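Local structure of hypothetical fimbrial assembly protein (Parabacteroides distasonis, 3R4R) at residues T204-F216 / Y230-I242. The protein is probably a component of the fimbrial tip, part of the surface filaments that mediate cell adhesion and biofilm formation. Residues are numbered along the deposited sequence; the frame is centred on the assembly and turned at random. Where two conformers were deposited one is given.
Sequences TIFNTSAVENGAF and YTYEISDAFKEVI. With EDO (1,2-ethanediol), chain G; EDO (1,2-ethanediol), chain F.
Carboxylate oxygen OE1 of E233 is gripped by two consecutive backbone amides of the facing loop: N of E212 lies 2.8 Å from OE1, and N of N213 lies 3.0 Å from it. Both donors reach it from the same face of the carboxylate, the first from well above the plane, the second nearly in line with the C-O bond. OE2 of E233 pairs with K263, which also bridges to E212 and would probably temper the repulsion between the two acids. N213 answers in turn: with CG anti to its backbone N (chi1 -171°), its ND2 reaches O of E233 at 3.2 Å and also donates to O of S200 in strand 191-202, while OD1 accepts from N of K202 and closes an Asx turn onto N of A215. Within the transthyretin-like C-terminal domain, these bonds pin the long loop between strands 191-202 and 218-219 against the chain leaving strand 228-232. CG2 of V211 packs alongside the glutamate stem, 3.6 Å from CB of E233. F216, near the loop's end, takes CE of K239 over one ring face, a CH-pi contact; NZ adds a cation-pi component and a salt bridge to D236. I234 meets the ring's edge.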
ATOM      1  N   THR A 204       0.069  -2.801  -9.880  1.00 38.46           N
ATOM      2  CA  THR A 204      -0.757  -3.942 -10.293  1.00 40.22           C
ATOM      3  C   THR A 204      -0.360  -5.221  -9.540  1.00 48.13           C
ATOM      4  O   THR A 204      -0.695  -6.335  -9.980  1.00 51.64           O
ATOM      5  CB  THR A 204      -0.617  -4.150 -11.813  1.00 44.46           C
ATOM      6  OG1 THR A 204       0.756  -4.368 -12.187  1.00 52.86           O
ATOM      7  CG2 THR A 204      -1.297  -3.081 -12.635  1.00 35.83           C
ATOM      8  N   ILE A 205       0.368  -5.052  -8.413  1.00 43.22           N
ATOM      9  CA  ILE A 205       0.938  -6.114  -7.588  1.00 43.20           C
ATOM     10  C   ILE A 205       0.106  -6.211  -6.304  1.00 47.87           C
ATOM     11  O   ILE A 205      -0.053  -5.229  -5.585  1.00 44.43           O
ATOM     12  CB  ILE A 205       2.452  -5.840  -7.344  1.00 44.90           C
ATOM     13  CG1 ILE A 205       2.692  -4.371  -6.906  1.00 42.32           C
ATOM     14  CG2 ILE A 205       3.212  -6.134  -8.671  1.00 43.85           C
ATOM     15  CD1 ILE A 205       4.035  -4.029  -6.486  1.00 50.04           C
ATOM     16  N   PHE A 206      -0.471  -7.400  -6.053  1.00 48.29           N
ATOM     17  CA  PHE A 206      -1.412  -7.566  -4.948  1.00 48.60           C
ATOM     18  C   PHE A 206      -1.052  -8.693  -3.930  1.00 53.29           C
ATOM     19  O   PHE A 206      -1.886  -8.977  -3.061  1.00 52.40           O
ATOM     20  CB  PHE A 206      -2.792  -7.911  -5.548  1.00 51.32           C
ATOM     21  CG  PHE A 206      -3.297  -6.920  -6.570  1.00 51.25           C
ATOM     22  CD1 PHE A 206      -3.921  -5.745  -6.174  1.00 50.94           C
ATOM     23  CD2 PHE A 206      -3.194  -7.186  -7.936  1.00 54.22           C
ATOM     24  CE1 PHE A 206      -4.392  -4.833  -7.122  1.00 50.01           C
ATOM     25  CE2 PHE A 206      -3.684  -6.278  -8.878  1.00 54.60           C
ATOM     26  CZ  PHE A 206      -4.264  -5.106  -8.463  1.00 50.17           C
ATOM     27  N   ASN A 207       0.144  -9.309  -4.002  1.00 51.65           N
ATOM     28  CA  ASN A 207       0.450 -10.401  -3.073  1.00 54.94           C
ATOM     29  C   ASN A 207       1.088  -9.841  -1.815  1.00 58.18           C
ATOM     30  O   ASN A 207       2.225  -9.382  -1.846  1.00 58.30           O
ATOM     31  CB  ASN A 207       1.343 -11.472  -3.709  1.00 58.76           C
ATOM     32  CG  ASN A 207       1.507 -12.733  -2.877  1.00 90.78           C
ATOM     33  OD1 ASN A 207       0.942 -12.889  -1.779  1.00 86.87           O
ATOM     34  ND2 ASN A 207       2.245 -13.690  -3.417  1.00 82.24           N
ATOM     35  N   THR A 208       0.358  -9.906  -0.695  1.00 54.80           N
ATOM     36  CA  THR A 208       0.830  -9.378   0.603  1.00 52.95           C
ATOM     37  C   THR A 208       1.693 -10.436   1.329  1.00 56.73           C
ATOM     38  O   THR A 208       1.899 -10.322   2.524  1.00 55.13           O
ATOM     39  CB  THR A 208      -0.360  -8.932   1.470  1.00 62.86           C
ATOM     40  OG1 THR A 208       0.167  -8.389   2.675  1.00 76.75           O
ATOM     41  CG2 THR A 208      -1.371 -10.059   1.796  1.00 58.12           C
ATOM     42  N   SER A 209       2.238 -11.414   0.585  1.00 58.16           N
ATOM     43  CA  SER A 209       3.084 -12.501   1.088  1.00 62.34           C
ATOM     44  C   SER A 209       4.406 -12.633   0.294  1.00 68.06           C
ATOM     45  O   SER A 209       5.309 -13.336   0.748  1.00 70.44           O
ATOM     46  CB  SER A 209       2.340 -13.838   1.038  1.00 69.37           C
ATOM     47  OG  SER A 209       1.151 -13.798   1.809  1.00 78.19           O
ATOM     48  N   ALA A 210       4.512 -11.998  -0.886  1.00 62.80           N
ATOM     49  CA  ALA A 210       5.726 -12.072  -1.708  1.00 63.29           C
ATOM     50  C   ALA A 210       6.102 -10.709  -2.258  1.00 62.58           C
ATOM     51  O   ALA A 210       5.218  -9.927  -2.581  1.00 59.42           O
ATOM     52  CB  ALA A 210       5.522 -13.050  -2.848  1.00 66.80           C
ATOM     53  N   VAL A 211       7.411 -10.409  -2.332  1.00 59.56           N
ATOM     54  CA  VAL A 211       7.899  -9.116  -2.825  1.00 57.39           C
ATOM     55  C   VAL A 211       7.804  -9.157  -4.380  1.00 59.06           C
ATOM     56  O   VAL A 211       8.324 -10.075  -4.997  1.00 62.42           O
ATOM     57  CB  VAL A 211       9.323  -8.770  -2.282  1.00 63.33           C
ATOM     58  CG1 VAL A 211      10.379  -9.789  -2.691  1.00 67.06           C
ATOM     59  CG2 VAL A 211       9.754  -7.364  -2.671  1.00 61.76           C
ATOM     60  N   GLU A 212       7.056  -8.208  -4.991  1.00 51.01           N
ATOM     61  CA  GLU A 212       6.814  -8.167  -6.453  1.00 49.08           C
ATOM     62  C   GLU A 212       7.286  -6.845  -7.098  1.00 54.87           C
ATOM     63  O   GLU A 212       7.471  -6.812  -8.315  1.00 56.28           O
ATOM     64  CB  GLU A 212       5.313  -8.340  -6.757  1.00 47.73           C
ATOM     65  CG  GLU A 212       4.660  -9.637  -6.335  1.00 48.56           C
ATOM     66  CD  GLU A 212       3.147  -9.534  -6.233  1.00 59.37           C
ATOM     67  OE1 GLU A 212       2.671  -8.848  -5.302  1.00 42.98           O
ATOM     68  OE2 GLU A 212       2.434 -10.183  -7.034  1.00 47.30           O
ATOM     69  N   ASN A 213       7.446  -5.748  -6.300  1.00 49.28           N
ATOM     70  CA  ASN A 213       7.834  -4.449  -6.868  1.00 46.81           C
ATOM     71  C   ASN A 213       9.345  -4.395  -7.366  1.00 52.69           C
ATOM     72  O   ASN A 213      10.311  -4.410  -6.580  1.00 51.87           O
ATOM     73  CB  ASN A 213       7.609  -3.338  -5.861  1.00 35.84           C
ATOM     74  CG  ASN A 213       7.774  -1.965  -6.430  1.00 40.48           C
ATOM     75  OD1 ASN A 213       7.535  -1.740  -7.608  1.00 43.13           O
ATOM     76  ND2 ASN A 213       8.126  -0.992  -5.595  1.00 33.57           N
ATOM     77  N   GLY A 214       9.474  -4.231  -8.687  1.00 50.92           N
ATOM     78  CA  GLY A 214      10.734  -4.079  -9.408  1.00 52.62           C
ATOM     79  C   GLY A 214      11.203  -2.635  -9.528  1.00 55.55           C
ATOM     80  O   GLY A 214      12.385  -2.392  -9.803  1.00 56.48           O
ATOM     81  N   ALA A 215      10.277  -1.653  -9.298  1.00 49.79           N
ATOM     82  CA  ALA A 215      10.570  -0.218  -9.337  1.00 47.77           C
ATOM     83  C   ALA A 215      11.322   0.231  -8.077  1.00 50.67           C
ATOM     84  O   ALA A 215      11.046  -0.268  -6.975  1.00 49.94           O
ATOM     85  CB  ALA A 215       9.286   0.562  -9.480  1.00 45.69           C
ATOM     86  N   PHE A 216      12.302   1.150  -8.246  1.00 47.51           N
ATOM     87  CA  PHE A 216      13.074   1.681  -7.124  1.00 47.09           C
ATOM     88  C   PHE A 216      13.599   3.100  -7.411  1.00 50.09           C
ATOM     89  O   PHE A 216      14.106   3.378  -8.503  1.00 51.04           O
ATOM     90  CB  PHE A 216      14.275   0.760  -6.755  1.00 51.64           C
ATOM     91  CG  PHE A 216      15.002   1.188  -5.481  1.00 53.86           C
ATOM     92  CD1 PHE A 216      14.584   0.734  -4.233  1.00 55.00           C
ATOM     93  CD2 PHE A 216      16.080   2.076  -5.530  1.00 57.40           C
ATOM     94  CE1 PHE A 216      15.229   1.159  -3.057  1.00 55.35           C
ATOM     95  CE2 PHE A 216      16.701   2.520  -4.349  1.00 59.97           C
ATOM     96  CZ  PHE A 216      16.273   2.054  -3.125  1.00 55.55           C
ATOM     97  N   TYR A 230       7.739   4.302   6.554  1.00 36.68           N
ATOM     98  CA  TYR A 230       7.224   3.488   5.453  1.00 36.49           C
ATOM     99  C   TYR A 230       8.163   3.424   4.261  1.00 42.35           C
ATOM    100  O   TYR A 230       9.016   4.287   4.087  1.00 43.41           O
ATOM    101  CB  TYR A 230       5.881   4.054   4.945  1.00 36.58           C
ATOM    102  CG  TYR A 230       4.878   4.397   6.017  1.00 37.91           C
ATOM    103  CD1 TYR A 230       4.085   3.412   6.602  1.00 39.09           C
ATOM    104  CD2 TYR A 230       4.738   5.706   6.473  1.00 38.90           C
ATOM    105  CE1 TYR A 230       3.219   3.711   7.654  1.00 38.79           C
ATOM    106  CE2 TYR A 230       3.883   6.014   7.535  1.00 39.46           C
ATOM    107  CZ  TYR A 230       3.116   5.014   8.113  1.00 41.32           C
ATOM    108  OH  TYR A 230       2.210   5.324   9.085  1.00 39.71           O
ATOM    109  N   THR A 231       7.948   2.417   3.404  1.00 39.55           N
ATOM    110  CA  THR A 231       8.683   2.177   2.164  1.00 40.03           C
ATOM    111  C   THR A 231       7.865   1.281   1.224  1.00 42.23           C
ATOM    112  O   THR A 231       7.084   0.433   1.682  1.00 40.65           O
ATOM    113  CB  THR A 231      10.070   1.548   2.441  1.00 49.28           C
ATOM    114  OG1 THR A 231      10.732   1.310   1.201  1.00 45.48           O
ATOM    115  CG2 THR A 231       9.992   0.229   3.213  1.00 50.66           C
ATOM    116  N   TYR A 232       8.089   1.435  -0.098  1.00 37.67           N
ATOM    117  CA  TYR A 232       7.529   0.506  -1.040  1.00 36.21           C
ATOM    118  C   TYR A 232       8.461  -0.703  -1.075  1.00 45.38           C
ATOM    119  O   TYR A 232       9.637  -0.540  -0.735  1.00 46.22           O
ATOM    120  CB  TYR A 232       7.319   1.145  -2.426  1.00 36.45           C
ATOM    121  CG  TYR A 232       6.321   2.275  -2.525  1.00 32.96           C
ATOM    122  CD1 TYR A 232       4.997   2.097  -2.120  1.00 33.01           C
ATOM    123  CD2 TYR A 232       6.621   3.426  -3.246  1.00 33.64           C
ATOM    124  CE1 TYR A 232       4.053   3.115  -2.259  1.00 31.43           C
ATOM    125  CE2 TYR A 232       5.664   4.422  -3.459  1.00 32.76           C
ATOM    126  CZ  TYR A 232       4.385   4.268  -2.948  1.00 36.11           C
ATOM    127  OH  TYR A 232       3.447   5.252  -3.118  1.00 38.34           O
ATOM    128  N   GLU A 233       7.953  -1.917  -1.398  1.00 45.01           N
ATOM    129  CA  GLU A 233       8.750  -3.153  -1.587  1.00 47.21           C
ATOM    130  C   GLU A 233      10.026  -2.955  -2.394  1.00 52.58           C
ATOM    131  O   GLU A 233      10.061  -2.106  -3.295  1.00 52.54           O
ATOM    132  CB  GLU A 233       7.946  -4.220  -2.347  1.00 49.33           C
ATOM    133  CG  GLU A 233       6.787  -4.830  -1.623  1.00 54.91           C
ATOM    134  CD  GLU A 233       6.103  -5.926  -2.402  1.00 62.72           C
ATOM    135  OE1 GLU A 233       6.056  -5.899  -3.658  1.00 52.39           O
ATOM    136  OE2 GLU A 233       5.544  -6.804  -1.714  1.00 57.60           O
ATOM    137  N   ILE A 234      11.035  -3.796  -2.137  1.00 49.66           N
ATOM    138  CA  ILE A 234      12.310  -3.782  -2.834  1.00 50.57           C
ATOM    139  C   ILE A 234      12.635  -5.224  -3.206  1.00 59.61           C
ATOM    140  O   ILE A 234      12.958  -6.002  -2.306  1.00 60.91           O
ATOM    141  CB  ILE A 234      13.375  -3.114  -1.948  1.00 53.39           C
ATOM    142  CG1 ILE A 234      12.920  -1.691  -1.509  1.00 50.57           C
ATOM    143  CG2 ILE A 234      14.717  -3.110  -2.674  1.00 57.28           C
ATOM    144  CD1 ILE A 234      13.684  -0.994  -0.403  1.00 59.02           C
ATOM    145  N   SER A 235      12.537  -5.573  -4.530  1.00 59.02           N
ATOM    146  CA  SER A 235      12.774  -6.922  -5.062  0.50 62.20           C
ATOM    147  C   SER A 235      14.260  -7.314  -5.051  1.00 69.92           C
ATOM    148  O   SER A 235      14.565  -8.485  -4.786  1.00 71.93           O
ATOM    149  CB  SER A 235      12.253  -7.044  -6.492  0.50 65.57           C
ATOM    150  OG  SER A 235      12.915  -6.157  -7.377  0.50 74.68           O
ATOM    151  N   ASP A 236      15.178  -6.363  -5.379  1.00 67.21           N
ATOM    152  CA  ASP A 236      16.617  -6.670  -5.428  1.00 71.39           C
ATOM    153  C   ASP A 236      17.058  -7.304  -4.102  1.00 79.68           C
ATOM    154  O   ASP A 236      16.830  -6.746  -3.018  1.00 77.50           O
ATOM    155  CB  ASP A 236      17.456  -5.419  -5.747  1.00 73.38           C
ATOM    156  CG  ASP A 236      18.948  -5.644  -5.974  1.00 89.57           C
ATOM    157  OD1 ASP A 236      19.380  -6.813  -6.011  1.00 95.04           O
ATOM    158  OD2 ASP A 236      19.675  -4.650  -6.156  1.00 95.81           O
ATOM    159  N   ALA A 237      17.639  -8.509  -4.210  1.00 81.59           N
ATOM    160  CA  ALA A 237      18.123  -9.307  -3.081  1.00 83.92           C
ATOM    161  C   ALA A 237      19.425  -8.731  -2.494  1.00 89.94           C
ATOM    162  O   ALA A 237      19.796  -9.095  -1.376  1.00 90.50           O
ATOM    163  CB  ALA A 237      18.351 -10.744  -3.535  1.00 88.76           C
ATOM    164  N   PHE A 238      20.070  -7.792  -3.230  1.00 87.78           N
ATOM    165  CA  PHE A 238      21.350  -7.162  -2.897  1.00 90.72           C
ATOM    166  C   PHE A 238      21.138  -5.746  -2.276  1.00 89.21           C
ATOM    167  O   PHE A 238      22.107  -5.125  -1.825  1.00 90.89           O
ATOM    168  CB  PHE A 238      22.205  -7.091  -4.184  1.00 97.17           C
ATOM    169  CG  PHE A 238      23.681  -6.754  -4.097  1.00104.27           C
ATOM    170  CD1 PHE A 238      24.475  -7.286  -3.081  1.00111.10           C
ATOM    171  CD2 PHE A 238      24.322  -6.109  -5.151  1.00109.52           C
ATOM    172  CE1 PHE A 238      25.857  -7.043  -3.041  1.00116.96           C
ATOM    173  CE2 PHE A 238      25.707  -5.877  -5.120  1.00117.40           C
ATOM    174  CZ  PHE A 238      26.465  -6.344  -4.062  1.00118.19           C
ATOM    175  N   LYS A 239      19.884  -5.268  -2.189  1.00 79.15           N
ATOM    176  CA  LYS A 239      19.620  -3.965  -1.587  1.00 74.82           C
ATOM    177  C   LYS A 239      19.373  -4.110  -0.081  1.00 78.58           C
ATOM    178  O   LYS A 239      18.941  -5.159   0.403  1.00 78.98           O
ATOM    179  CB  LYS A 239      18.459  -3.221  -2.247  1.00 71.66           C
ATOM    180  CG  LYS A 239      18.867  -2.595  -3.564  1.00 64.79           C
ATOM    181  CD  LYS A 239      17.831  -1.625  -4.052  1.00 59.77           C
ATOM    182  CE  LYS A 239      18.191  -0.914  -5.334  1.00 62.12           C
ATOM    183  NZ  LYS A 239      18.239  -1.835  -6.498  1.00 91.48           N
ATOM    184  N   GLU A 240      19.709  -3.056   0.659  1.00 73.78           N
ATOM    185  CA  GLU A 240      19.590  -3.036   2.115  1.00 72.10           C
ATOM    186  C   GLU A 240      18.971  -1.764   2.628  1.00 70.59           C
ATOM    187  O   GLU A 240      19.166  -0.691   2.045  1.00 68.04           O
ATOM    188  CB  GLU A 240      20.979  -3.188   2.782  1.00 77.00           C
ATOM    189  CG  GLU A 240      21.704  -4.498   2.515  1.00 87.74           C
ATOM    190  CD  GLU A 240      23.073  -4.610   3.154  1.00102.21           C
ATOM    191  OE1 GLU A 240      23.773  -3.574   3.250  1.00 96.02           O
ATOM    192  OE2 GLU A 240      23.473  -5.745   3.502  1.00 91.31           O
ATOM    193  N   VAL A 241      18.261  -1.891   3.766  1.00 65.08           N
ATOM    194  CA  VAL A 241      17.699  -0.789   4.528  1.00 61.67           C
ATOM    195  C   VAL A 241      18.605  -0.715   5.780  1.00 66.30           C
ATOM    196  O   VAL A 241      18.689  -1.677   6.557  1.00 65.91           O
ATOM    197  CB  VAL A 241      16.168  -0.900   4.797  1.00 63.86           C
ATOM    198  CG1 VAL A 241      15.380  -0.927   3.490  1.00 62.28           C
ATOM    199  CG2 VAL A 241      15.818  -2.117   5.633  1.00 65.23           C
ATOM    200  N   ILE A 242      19.387   0.379   5.888  1.00 63.25           N
ATOM    201  CA  ILE A 242      20.425   0.552   6.916  1.00 63.33           C
ATOM    202  C   ILE A 242      20.006   1.560   7.980  1.00 62.90           C
ATOM    203  O   ILE A 242      19.866   2.758   7.713  1.00 60.25           O
ATOM    204  CB  ILE A 242      21.768   1.006   6.271  1.00 68.25           C
ATOM    205  CG1 ILE A 242      22.257  -0.011   5.206  1.00 69.35           C
ATOM    206  CG2 ILE A 242      22.828   1.281   7.351  1.00 70.14           C
ATOM    207  CD1 ILE A 242      23.446   0.431   4.357  1.00 65.87           C
TER
HETATM  208  C1  EDO G 323      19.691   1.093  -2.324  1.00 54.95           C
HETATM  209  O1  EDO G 323      19.301   2.443  -2.069  1.00 56.23           O
HETATM  210  C2  EDO G 323      19.358   0.245  -1.106  1.00 55.69           C
HETATM  211  O2  EDO G 323      17.945   0.276  -0.840  1.00 66.39           O
HETATM  212  C1  EDO F 322       9.682   7.726   5.115  1.00 45.49           C
HETATM  213  O1  EDO F 322       9.341   8.708   4.121  1.00 51.71           O
HETATM  214  C2  EDO F 322       8.888   7.972   6.395  1.00 43.09           C
HETATM  215  O2  EDO F 322       7.624   7.304   6.380  1.00 48.32           O